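PDB 6FOP: glycoside hydrolase family 81 from Clostridium thermocellum, which probably hydrolyses beta-1,3-glucans such as laminarin, as a family 81 glycoside hydrolase of the cellulosome. Local coordinates for residues I25-L31 with D101-I107; W40-L45 with I107-V112; L306-K312 with S710-S714. All coordinates share one frame; numbering follows the deposited sequence. Where two conformers were deposited one is given.

Overall arrangement
From the N terminus, the chain first passes through 25-31, in the loop after strand 8-11, and then 40-45, which runs into the short helix 43-46. Contact 1 closes a loop by bringing 101-107 back onto 25-31, and contact 2 closes another by setting 107-112 against 40-45. These two loops cross, because their segments alternate along the chain; they share Ile107, touch the same magnesium ion and have centres 10 Å apart. Together they fasten the early loop and the short helix 43-46 to one edge of an antiparallel sheet. Contact 3 follows in series, about 42 Å from contact 2 between centres, and ties the loop before helix 317-329 to the C-terminal strand 710-715.

Contact 1: residues I25-L31 with D101-I107. With MG (magnesium ion), chain Y.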
loop_
_atom_site.group_PDB
_atom_site.type_symbol
_atom_site.label_atom_id
_atom_site.label_comp_id
_atom_site.label_asym_id
_atom_site.label_seq_id
_atom_site.Cartn_x
_atom_site.Cartn_y
_atom_site.Cartn_z
ATOM N N ILE A 25 21.379 11.919 -2.198
ATOM C CA ILE A 25 19.992 11.923 -2.662
ATOM C C ILE A 25 19.944 12.620 -4.011
ATOM O O ILE A 25 20.262 13.808 -4.122
ATOM C CB ILE A 25 19.026 12.595 -1.677
ATOM C CG1 ILE A 25 19.160 11.972 -0.281
ATOM C CG2 ILE A 25 17.581 12.414 -2.160
ATOM C CD1 ILE A 25 18.228 12.540 0.765
ATOM N N TYR A 26 19.551 11.875 -5.047
ATOM C CA TYR A 26 19.520 12.375 -6.418
ATOM C C TYR A 26 18.206 13.139 -6.620
ATOM O O TYR A 26 17.227 12.663 -7.204
ATOM C CB TYR A 26 19.755 11.233 -7.438
ATOM C CG TYR A 26 21.175 10.750 -7.430
ATOM C CD1 TYR A 26 22.156 11.407 -8.182
ATOM C CD2 TYR A 26 21.564 9.644 -6.649
ATOM C CE1 TYR A 26 23.476 10.982 -8.155
ATOM C CE2 TYR A 26 22.888 9.211 -6.623
ATOM C CZ TYR A 26 23.837 9.883 -7.387
ATOM O OH TYR A 26 25.145 9.469 -7.382
ATOM N N LYS A 27 18.226 14.361 -6.081
ATOM C CA LYS A 27 17.132 15.302 -6.160
ATOM C C LYS A 27 17.697 16.657 -6.600
ATOM O O LYS A 27 18.897 16.929 -6.442
ATOM C CB LYS A 27 16.383 15.438 -4.817
ATOM C CG LYS A 27 17.222 15.942 -3.655
ATOM C CD LYS A 27 16.373 16.093 -2.407
ATOM C CE LYS A 27 17.214 16.211 -1.152
ATOM N NZ LYS A 27 17.959 17.484 -1.118
ATOM N N THR A 28 16.819 17.479 -7.147
ATOM C CA THR A 28 17.157 18.862 -7.450
ATOM C C THR A 28 16.857 19.746 -6.267
ATOM O O THR A 28 16.223 19.326 -5.313
ATOM C CB THR A 28 16.346 19.455 -8.643
ATOM O OG1 THR A 28 15.002 19.692 -8.196
ATOM C CG2 THR A 28 16.349 18.513 -9.845
ATOM N N SER A 29 17.264 21.008 -6.364
ATOM C CA SER A 29 16.960 21.990 -5.324
ATOM C C SER A 29 15.462 22.312 -5.203
ATOM O O SER A 29 15.047 22.915 -4.229
ATOM C CB SER A 29 17.745 23.282 -5.561
ATOM O OG SER A 29 17.429 23.825 -6.824
ATOM N N ASN A 30 14.655 21.931 -6.190
ATOM C CA ASN A 30 13.219 22.151 -6.098
ATOM C C ASN A 30 12.484 21.155 -5.205
ATOM O O ASN A 30 11.349 21.422 -4.836
ATOM C CB ASN A 30 12.591 22.184 -7.490
ATOM C CG ASN A 30 13.104 23.351 -8.315
ATOM O OD1 ASN A 30 13.150 24.494 -7.832
ATOM N ND2 ASN A 30 13.479 23.081 -9.565
ATOM N N LEU A 31 13.094 20.012 -4.909
ATOM C CA LEU A 31 12.443 18.997 -4.077
ATOM C C LEU A 31 12.802 19.304 -2.624
ATOM O O LEU A 31 13.901 18.996 -2.169
ATOM C CB LEU A 31 12.868 17.588 -4.494
ATOM C CG LEU A 31 12.028 16.463 -3.885
ATOM C CD1 LEU A 31 10.688 16.378 -4.585
ATOM C CD2 LEU A 31 12.737 15.130 -3.952
ATOM N N ASP A 101 23.491 12.175 -14.454
ATOM C CA ASP A 101 22.567 11.541 -13.490
ATOM C C ASP A 101 21.135 11.867 -13.875
ATOM O O ASP A 101 20.915 12.621 -14.830
ATOM C CB ASP A 101 22.871 11.972 -12.047
ATOM C CG ASP A 101 22.792 13.483 -11.811
ATOM O OD1 ASP A 101 21.891 14.155 -12.329
ATOM O OD2 ASP A 101 23.619 13.993 -11.029
ATOM N N ALA A 102 20.177 11.305 -13.131
ATOM C CA ALA A 102 18.780 11.703 -13.201
ATOM C C ALA A 102 18.366 12.012 -11.779
ATOM O O ALA A 102 18.583 11.184 -10.867
ATOM C CB ALA A 102 17.931 10.611 -13.786
ATOM N N ARG A 103 17.721 13.170 -11.603
ATOM C CA ARG A 103 17.335 13.669 -10.282
ATOM C C ARG A 103 15.850 13.979 -10.206
ATOM O O ARG A 103 15.273 14.551 -11.126
ATOM C CB ARG A 103 18.098 14.933 -9.935
ATOM C CG ARG A 103 19.591 14.677 -9.746
ATOM C CD ARG A 103 20.407 15.935 -9.562
ATOM N NE ARG A 103 21.796 15.574 -9.251
ATOM C CZ ARG A 103 22.329 15.505 -8.022
ATOM N NH1 ARG A 103 21.627 15.785 -6.917
ATOM N NH2 ARG A 103 23.597 15.143 -7.888
ATOM N N ALA A 104 15.215 13.622 -9.081
ATOM C CA ALA A 104 13.806 13.974 -8.886
ATOM C C ALA A 104 13.680 15.461 -8.571
ATOM O O ALA A 104 14.370 15.974 -7.711
ATOM C CB ALA A 104 13.181 13.154 -7.767
ATOM N N ASP A 105 12.754 16.104 -9.266
ATOM C CA ASP A 105 12.460 17.530 -9.122
ATOM C C ASP A 105 11.145 17.810 -8.379
ATOM O O ASP A 105 11.044 18.791 -7.622
ATOM C CB ASP A 105 12.432 18.160 -10.530
ATOM C CG ASP A 105 12.371 19.667 -10.504
ATOM O OD1 ASP A 105 13.379 20.305 -10.157
ATOM O OD2 ASP A 105 11.307 20.199 -10.858
ATOM N N LYS A 106 10.153 16.950 -8.606
ATOM C CA LYS A 106 8.816 17.075 -8.017
ATOM C C LYS A 106 8.202 15.675 -7.961
ATOM O O LYS A 106 8.253 14.931 -8.941
ATOM C CB LYS A 106 7.935 18.022 -8.845
ATOM C CG LYS A 106 6.558 18.310 -8.270
ATOM C CD LYS A 106 5.775 19.380 -9.033
ATOM C CE LYS A 106 4.406 19.644 -8.396
ATOM N NZ LYS A 106 3.555 20.656 -9.088
ATOM N N ILE A 107 7.625 15.316 -6.812
ATOM C CA ILE A 107 6.926 14.040 -6.653
ATOM C C ILE A 107 5.552 14.376 -6.124
ATOM O O ILE A 107 5.416 14.986 -5.055
ATOM C CB ILE A 107 7.670 13.063 -5.743
ATOM C CG1 ILE A 107 9.048 12.722 -6.322
ATOM C CG2 ILE A 107 6.832 11.801 -5.576
ATOM C CD1 ILE A 107 9.967 11.957 -5.376
HETATM MG MG MG Y . 18.918 9.122 -10.049
HETATM O O HOH W 1 8.983 19.671 -5.630
#
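Arg103 lies along the backbone of Tyr26 and Lys27, and its side chain can be followed atom by atom. CB rests against the carbonyl of Tyr26, Arg103 CG lies 3.7 Å from Tyr26 C, and CD passes the carbonyl oxygen of Lys27. The chain stays extended as far as NE, which carries the guanidinium beyond that carbonyl. There Arg103 NH1 turns back to donate to Lys27 O at 3.0 Å, with an N-H...O angle of 158° and the oxygen in the guanidinium plane. Arg103 NE is held by Asp101 OD2 at 3.0 Å, a salt bridge approaching from above the carboxylate plane. Tyr26 CD1 sits over one guanidinium face, offset toward the rim, the tyrosine ring and guanidinium planes being 54° apart. A bond on either flank of CZ thus limits rotation of the group.

The backbones are joined by a single bridge at Lys27 and Ala104. Ala104 N donates to Tyr26 O, and Ala104 O receives Thr28 N at 2.9 Å, the pattern of parallel pairing. The loop thereby borders 103-107, the outermost strand of an antiparallel sheet, which has a classic beta bulge where Asp105 and Lys106 face Asp113.

Farther along, Asp105 turns its CG anti to the backbone N (chi1 -170°), bringing OD1 to two donors. Thr28 OG1 meets Asp105 OD1 at 2.6 Å on the anti side, tilted out of the carboxylate plane, and Asn30 ND2 reaches the syn lone pair of Asp105 OD1 at 2.8 Å. Thr28 OG1 also accepts from Asn30 N, forming an ST turn at the start of a type I turn, and Asp105 OD2 has its own salt bridge to Lys124. Beside the other end of the loop, Ala102 O binds the magnesium ion at 2.2 Å, together with carbonyl oxygens of Ile44, Asn47 and Tyr49.

Contact 2: residues W40-L45 with I107-V112. With MG (magnesium ion), chain Y.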
loop_
_atom_site.group_PDB
_atom_site.type_symbol
_atom_site.label_atom_id
_atom_site.label_comp_id
_atom_site.label_asym_id
_atom_site.label_seq_id
_atom_site.Cartn_x
_atom_site.Cartn_y
_atom_site.Cartn_z
ATOM N N TRP A 40 6.949 3.697 -6.359
ATOM C CA TRP A 40 7.323 3.207 -7.680
ATOM C C TRP A 40 8.391 4.077 -8.358
ATOM O O TRP A 40 9.139 3.607 -9.201
ATOM C CB TRP A 40 6.075 3.091 -8.560
ATOM C CG TRP A 40 5.302 4.370 -8.688
ATOM C CD1 TRP A 40 4.324 4.830 -7.846
ATOM C CD2 TRP A 40 5.443 5.380 -9.703
ATOM N NE1 TRP A 40 3.868 6.051 -8.236
ATOM C CE2 TRP A 40 4.507 6.396 -9.407
ATOM C CE3 TRP A 40 6.225 5.491 -10.870
ATOM C CZ2 TRP A 40 4.375 7.542 -10.192
ATOM C CZ3 TRP A 40 6.084 6.621 -11.647
ATOM C CH2 TRP A 40 5.157 7.638 -11.316
ATOM N N GLU A 41 8.472 5.350 -7.990
ATOM C CA GLU A 41 9.443 6.272 -8.574
ATOM C C GLU A 41 10.761 6.330 -7.783
ATOM O O GLU A 41 11.701 7.013 -8.165
ATOM C CB GLU A 41 8.848 7.679 -8.704
ATOM C CG GLU A 41 8.795 8.489 -7.407
ATOM C CD GLU A 41 7.780 8.063 -6.373
ATOM O OE1 GLU A 41 6.823 7.363 -6.722
ATOM O OE2 GLU A 41 7.918 8.560 -5.210
ATOM N N SER A 42 10.826 5.621 -6.649
ATOM C CA SER A 42 11.867 5.876 -5.652
ATOM C C SER A 42 13.281 5.675 -6.111
ATOM O O SER A 42 14.174 6.332 -5.593
ATOM C CB SER A 42 11.589 5.053 -4.407
ATOM O OG SER A 42 10.346 5.411 -3.853
ATOM N N SER A 43 13.516 4.758 -7.056
ATOM C CA SER A 43 14.911 4.467 -7.451
ATOM C C SER A 43 15.626 5.654 -8.119
ATOM O O SER A 43 16.854 5.722 -8.102
ATOM C CB SER A 43 15.000 3.247 -8.361
ATOM O OG SER A 43 14.540 3.526 -9.684
ATOM N N ILE A 44 14.857 6.600 -8.637
ATOM C CA ILE A 44 15.427 7.855 -9.133
ATOM C C ILE A 44 16.251 8.574 -8.073
ATOM O O ILE A 44 17.315 9.102 -8.391
ATOM C CB ILE A 44 14.349 8.798 -9.668
ATOM C CG1 ILE A 44 13.564 8.164 -10.820
ATOM C CG2 ILE A 44 14.957 10.114 -10.138
ATOM C CD1 ILE A 44 12.271 8.882 -11.143
ATOM N N LEU A 45 15.771 8.539 -6.823
ATOM C CA LEU A 45 16.410 9.231 -5.706
ATOM C C LEU A 45 17.663 8.532 -5.208
ATOM O O LEU A 45 18.602 9.192 -4.741
ATOM C CB LEU A 45 15.424 9.379 -4.537
ATOM C CG LEU A 45 14.258 10.331 -4.792
ATOM C CD1 LEU A 45 13.079 9.974 -3.897
ATOM C CD2 LEU A 45 14.675 11.781 -4.623
ATOM N N ILE A 107 7.625 15.316 -6.812
ATOM C CA ILE A 107 6.926 14.040 -6.653
ATOM C C ILE A 107 5.552 14.376 -6.124
ATOM O O ILE A 107 5.416 14.986 -5.055
ATOM C CB ILE A 107 7.670 13.063 -5.743
ATOM C CG1 ILE A 107 9.048 12.722 -6.322
ATOM C CG2 ILE A 107 6.832 11.801 -5.576
ATOM C CD1 ILE A 107 9.967 11.957 -5.376
ATOM N N SER A 108 4.533 14.026 -6.892
ATOM C CA SER A 108 3.151 14.200 -6.464
ATOM C C SER A 108 2.508 12.839 -6.163
ATOM O O SER A 108 3.210 11.825 -6.049
ATOM C CB SER A 108 2.373 15.050 -7.477
ATOM O OG SER A 108 2.390 14.442 -8.744
ATOM N N ASP A 109 1.186 12.791 -6.050
ATOM C CA ASP A 109 0.585 11.573 -5.497
ATOM C C ASP A 109 0.619 10.395 -6.450
ATOM O O ASP A 109 0.560 9.252 -6.009
ATOM C CB ASP A 109 -0.851 11.858 -5.023
ATOM C CG ASP A 109 -0.911 12.793 -3.785
ATOM O OD1 ASP A 109 0.125 13.167 -3.223
ATOM O OD2 ASP A 109 -2.019 13.142 -3.407
ATOM N N PHE A 110 0.697 10.663 -7.759
ATOM C CA PHE A 110 0.851 9.614 -8.765
ATOM C C PHE A 110 1.633 10.067 -9.999
ATOM O O PHE A 110 1.451 9.520 -11.097
ATOM C CB PHE A 110 -0.496 8.928 -9.119
ATOM C CG PHE A 110 -1.687 9.826 -9.329
ATOM C CD1 PHE A 110 -2.443 10.284 -8.231
ATOM C CD2 PHE A 110 -2.171 10.077 -10.608
ATOM C CE1 PHE A 110 -3.582 11.032 -8.422
ATOM C CE2 PHE A 110 -3.322 10.837 -10.796
ATOM C CZ PHE A 110 -4.007 11.342 -9.700
ATOM N N ALA A 111 2.597 10.963 -9.792
ATOM C CA ALA A 111 3.497 11.368 -10.860
ATOM C C ALA A 111 4.836 11.782 -10.275
ATOM O O ALA A 111 4.951 12.095 -9.078
ATOM C CB ALA A 111 2.877 12.473 -11.729
ATOM N N VAL A 112 5.825 11.866 -11.157
ATOM C CA VAL A 112 7.166 12.364 -10.811
ATOM C C VAL A 112 7.701 13.189 -11.977
ATOM O O VAL A 112 7.534 12.798 -13.132
ATOM C CB VAL A 112 8.142 11.217 -10.460
ATOM C CG1 VAL A 112 8.246 10.176 -11.571
ATOM C CG2 VAL A 112 9.513 11.726 -10.063
HETATM MG MG MG Y . 18.918 9.122 -10.049
HETATM O O HOH W 2 1.347 6.673 -7.040
HETATM O O HOH W 3 4.317 9.171 -7.169
#
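Val112 stands at the tightly packed end, where three side chains of 40-45 converge on its two methyl groups. Val112 CG1 lies 3.8 Å from Glu41 CB and is also touched by the indole of Trp40, whose CH2 comes within 4.0 Å. Val112 CG2 meets Ile44 CD1 tip to tip at 4.1 Å. Leu45 CD1 and Ile107 CD1 approach each other in the same end-on way, 4.0 Å apart, so branched aliphatic groups fill this part of the interface. Glu41 lies between Val112 and Ile107: its chain bends at chi2 (-72°), which lays Glu41 OE2 against Ile107 CG2 at 3.4 Å.

Toward the turn at 108-110 side chains no longer interlock, and water mediates part of the contact. Trp40 sends the six-membered end of its indole to the backbone, Trp40 CZ2 standing 3.6 Å from Phe110 O, with Ala111 N near the ring plane at the edge. Trp40 NE1 donates to a water at 2.9 Å, which in turn donates to Asp109 O. A second water lies between Glu41 OE1 and Ser108 O, but its protons cannot serve every nearby acceptor, so that bridge is uncertain. Glu41 OE1 also bonds to Ser39, and the indole makes a cation-pi contact with Lys129.

Behind the packed end, Ile44 O is a ligand of the magnesium ion, at 2.3 Å. The partner segment closes on itself through a bond from Ser108 N to Ala111 O, as expected of a beta-hairpin joining the consecutive antiparallel strands 103-107 and 111-118.

Contact 3: residues L306-K312 with S710-S714; sequences LPNLPDK and SMAVS
The backbones of 306-312 and 710-714 come no nearer than 7.5 Å between CA atoms, at Pro310 and Met711, a separation that leaves the contact to side chains. Met711 reaches farthest. With CG anti to the backbone N (chi1 -171°) the chain extends straight at the loop, and the bend at chi3 (-79°) turns the methyl group against Leu306, Pro307 and Asn308. Met711 is modelled in two conformers, and this description concerns one of them. In it Met711 CE lies 3.3 Å from Asn308 O and 3.7 Å from Asn308 ND2, a closeness to be read with caution, while Pro307 CG, 4.1 Å from Met711 CE, and Leu306 CD2 add apolar contacts. Met711 SD stops earlier, 3.7 Å from Pro310 CB. Asn308 O is buried here and has no polar partner in the model.

The amide of Asn308 is held by its own loop: Asn308 ND2 donates to Leu309 O at 2.9 Å, with an N-H...O angle of 163°, arriving from above the carbonyl plane. Leu309 O also accepts from Gln358 of helix 339-359. This proline-rich loop leads into helix 317-329, within the alpha-helical part of the enzyme that in family 81 forms an (alpha/alpha)6 barrel. Strand 710-715, by contrast, is an outermost strand of a small C-terminal antiparallel sheet and pairs with 681-688, whose Tyr687 touches both Pro307 and Met711.

Val713 points toward the loop from the same strand face as Met711. The side chains of Val713 and Pro310 cross at about a right angle, Val713 CG2 lying 3.6 Å from Pro310 CB. Lys312, bent at chi2, runs past Val713 in the opposite direction, and Lys312 CE, the last carbon before the ammonium group, lies 3.8 Å from Val713 CB.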
loop_
_atom_site.group_PDB
_atom_site.type_symbol
_atom_site.label_atom_id
_atom_site.label_comp_id
_atom_site.label_asym_id
_atom_site.label_seq_id
_atom_site.Cartn_x
_atom_site.Cartn_y
_atom_site.Cartn_z
ATOM N N LEU A 306 -13.353 -4.089 14.544
ATOM C CA LEU A 306 -13.479 -4.136 16.003
ATOM C C LEU A 306 -12.105 -4.086 16.652
ATOM O O LEU A 306 -11.119 -4.481 16.039
ATOM C CB LEU A 306 -14.190 -5.400 16.450
ATOM C CG LEU A 306 -15.659 -5.498 16.020
ATOM C CD1 LEU A 306 -16.155 -6.913 16.274
ATOM C CD2 LEU A 306 -16.507 -4.480 16.759
ATOM N N PRO A 307 -12.052 -3.671 17.936
ATOM C CA PRO A 307 -10.778 -3.731 18.677
ATOM C C PRO A 307 -10.423 -5.136 19.158
ATOM O O PRO A 307 -9.310 -5.355 19.605
ATOM C CB PRO A 307 -11.025 -2.795 19.866
ATOM C CG PRO A 307 -12.494 -2.843 20.062
ATOM C CD PRO A 307 -13.094 -2.964 18.695
ATOM N N ASN A 308 -11.381 -6.043 19.067
ATOM C CA ASN A 308 -11.267 -7.441 19.490
ATOM C C ASN A 308 -12.600 -8.104 19.205
ATOM O O ASN A 308 -13.620 -7.442 19.102
ATOM C CB ASN A 308 -10.942 -7.569 20.991
ATOM C CG ASN A 308 -11.930 -6.816 21.883
ATOM O OD1 ASN A 308 -11.781 -5.618 22.136
ATOM N ND2 ASN A 308 -12.924 -7.527 22.393
ATOM N N LEU A 309 -12.589 -9.440 19.097
ATOM C CA LEU A 309 -13.833 -10.185 19.078
ATOM C C LEU A 309 -14.424 -10.266 20.518
ATOM O O LEU A 309 -13.686 -10.188 21.500
ATOM C CB LEU A 309 -13.625 -11.588 18.508
ATOM C CG LEU A 309 -13.208 -11.644 17.038
ATOM C CD1 LEU A 309 -13.071 -13.084 16.597
ATOM C CD2 LEU A 309 -14.211 -10.921 16.148
ATOM N N PRO A 310 -15.757 -10.318 20.615
ATOM C CA PRO A 310 -16.402 -10.365 21.939
ATOM C C PRO A 310 -16.218 -11.730 22.617
ATOM O O PRO A 310 -15.597 -12.631 22.065
ATOM C CB PRO A 310 -17.877 -10.110 21.603
ATOM C CG PRO A 310 -18.044 -10.712 20.281
ATOM C CD PRO A 310 -16.756 -10.401 19.530
ATOM N N ASP A 311 -16.755 -11.850 23.832
ATOM C CA ASP A 311 -16.682 -13.100 24.600
ATOM C C ASP A 311 -17.913 -13.931 24.314
ATOM O O ASP A 311 -18.797 -14.031 25.137
ATOM C CB ASP A 311 -16.544 -12.797 26.087
ATOM C CG ASP A 311 -16.400 -14.035 26.932
ATOM O OD1 ASP A 311 -16.147 -15.145 26.414
ATOM O OD2 ASP A 311 -16.528 -13.875 28.154
ATOM N N LYS A 312 -17.953 -14.534 23.133
ATOM C CA LYS A 312 -19.108 -15.310 22.682
ATOM C C LYS A 312 -18.772 -16.716 22.205
ATOM O O LYS A 312 -19.635 -17.424 21.722
ATOM C CB LYS A 312 -19.916 -14.555 21.615
ATOM C CG LYS A 312 -20.518 -13.262 22.116
ATOM C CD LYS A 312 -21.618 -13.503 23.151
ATOM C CE LYS A 312 -22.109 -12.174 23.690
ATOM N NZ LYS A 312 -23.114 -12.323 24.797
ATOM N N SER A 710 -17.633 0.844 25.712
ATOM C CA SER A 710 -18.037 -0.532 25.846
ATOM C C SER A 710 -18.334 -1.221 24.550
ATOM O O SER A 710 -18.635 -0.582 23.516
ATOM C CB SER A 710 -19.268 -0.621 26.717
ATOM O OG SER A 710 -20.406 -0.202 26.000
ATOM N N MET A 711 -18.249 -2.541 24.639
ATOM C CA MET A 711 -18.674 -3.444 23.571
ATOM C C MET A 711 -20.081 -3.937 23.853
ATOM O O MET A 711 -20.438 -4.237 24.999
ATOM C CB MET A 711 -17.735 -4.657 23.424
ATOM C CG MET A 711 -17.992 -5.522 22.190
ATOM S SD MET A 711 -16.639 -6.626 21.685
ATOM C CE MET A 711 -15.589 -5.449 20.860
ATOM N N ALA A 712 -20.889 -4.016 22.810
ATOM C CA ALA A 712 -22.235 -4.586 22.893
ATOM C C ALA A 712 -22.426 -5.603 21.795
ATOM O O ALA A 712 -21.907 -5.432 20.684
ATOM C CB ALA A 712 -23.285 -3.516 22.804
ATOM N N VAL A 713 -23.174 -6.664 22.103
ATOM C CA VAL A 713 -23.490 -7.736 21.186
ATOM C C VAL A 713 -24.982 -8.001 21.251
ATOM O O VAL A 713 -25.560 -8.119 22.354
ATOM C CB VAL A 713 -22.769 -9.041 21.568
ATOM C CG1 VAL A 713 -23.046 -10.144 20.557
ATOM C CG2 VAL A 713 -21.247 -8.813 21.714
ATOM N N SER A 714 -25.608 -8.137 20.093
ATOM C CA SER A 714 -27.035 -8.490 20.020
ATOM C C SER A 714 -27.244 -9.466 18.886
ATOM O O SER A 714 -26.730 -9.255 17.791
ATOM C CB SER A 714 -27.914 -7.257 19.865
ATOM O OG SER A 714 -29.302 -7.611 19.813
#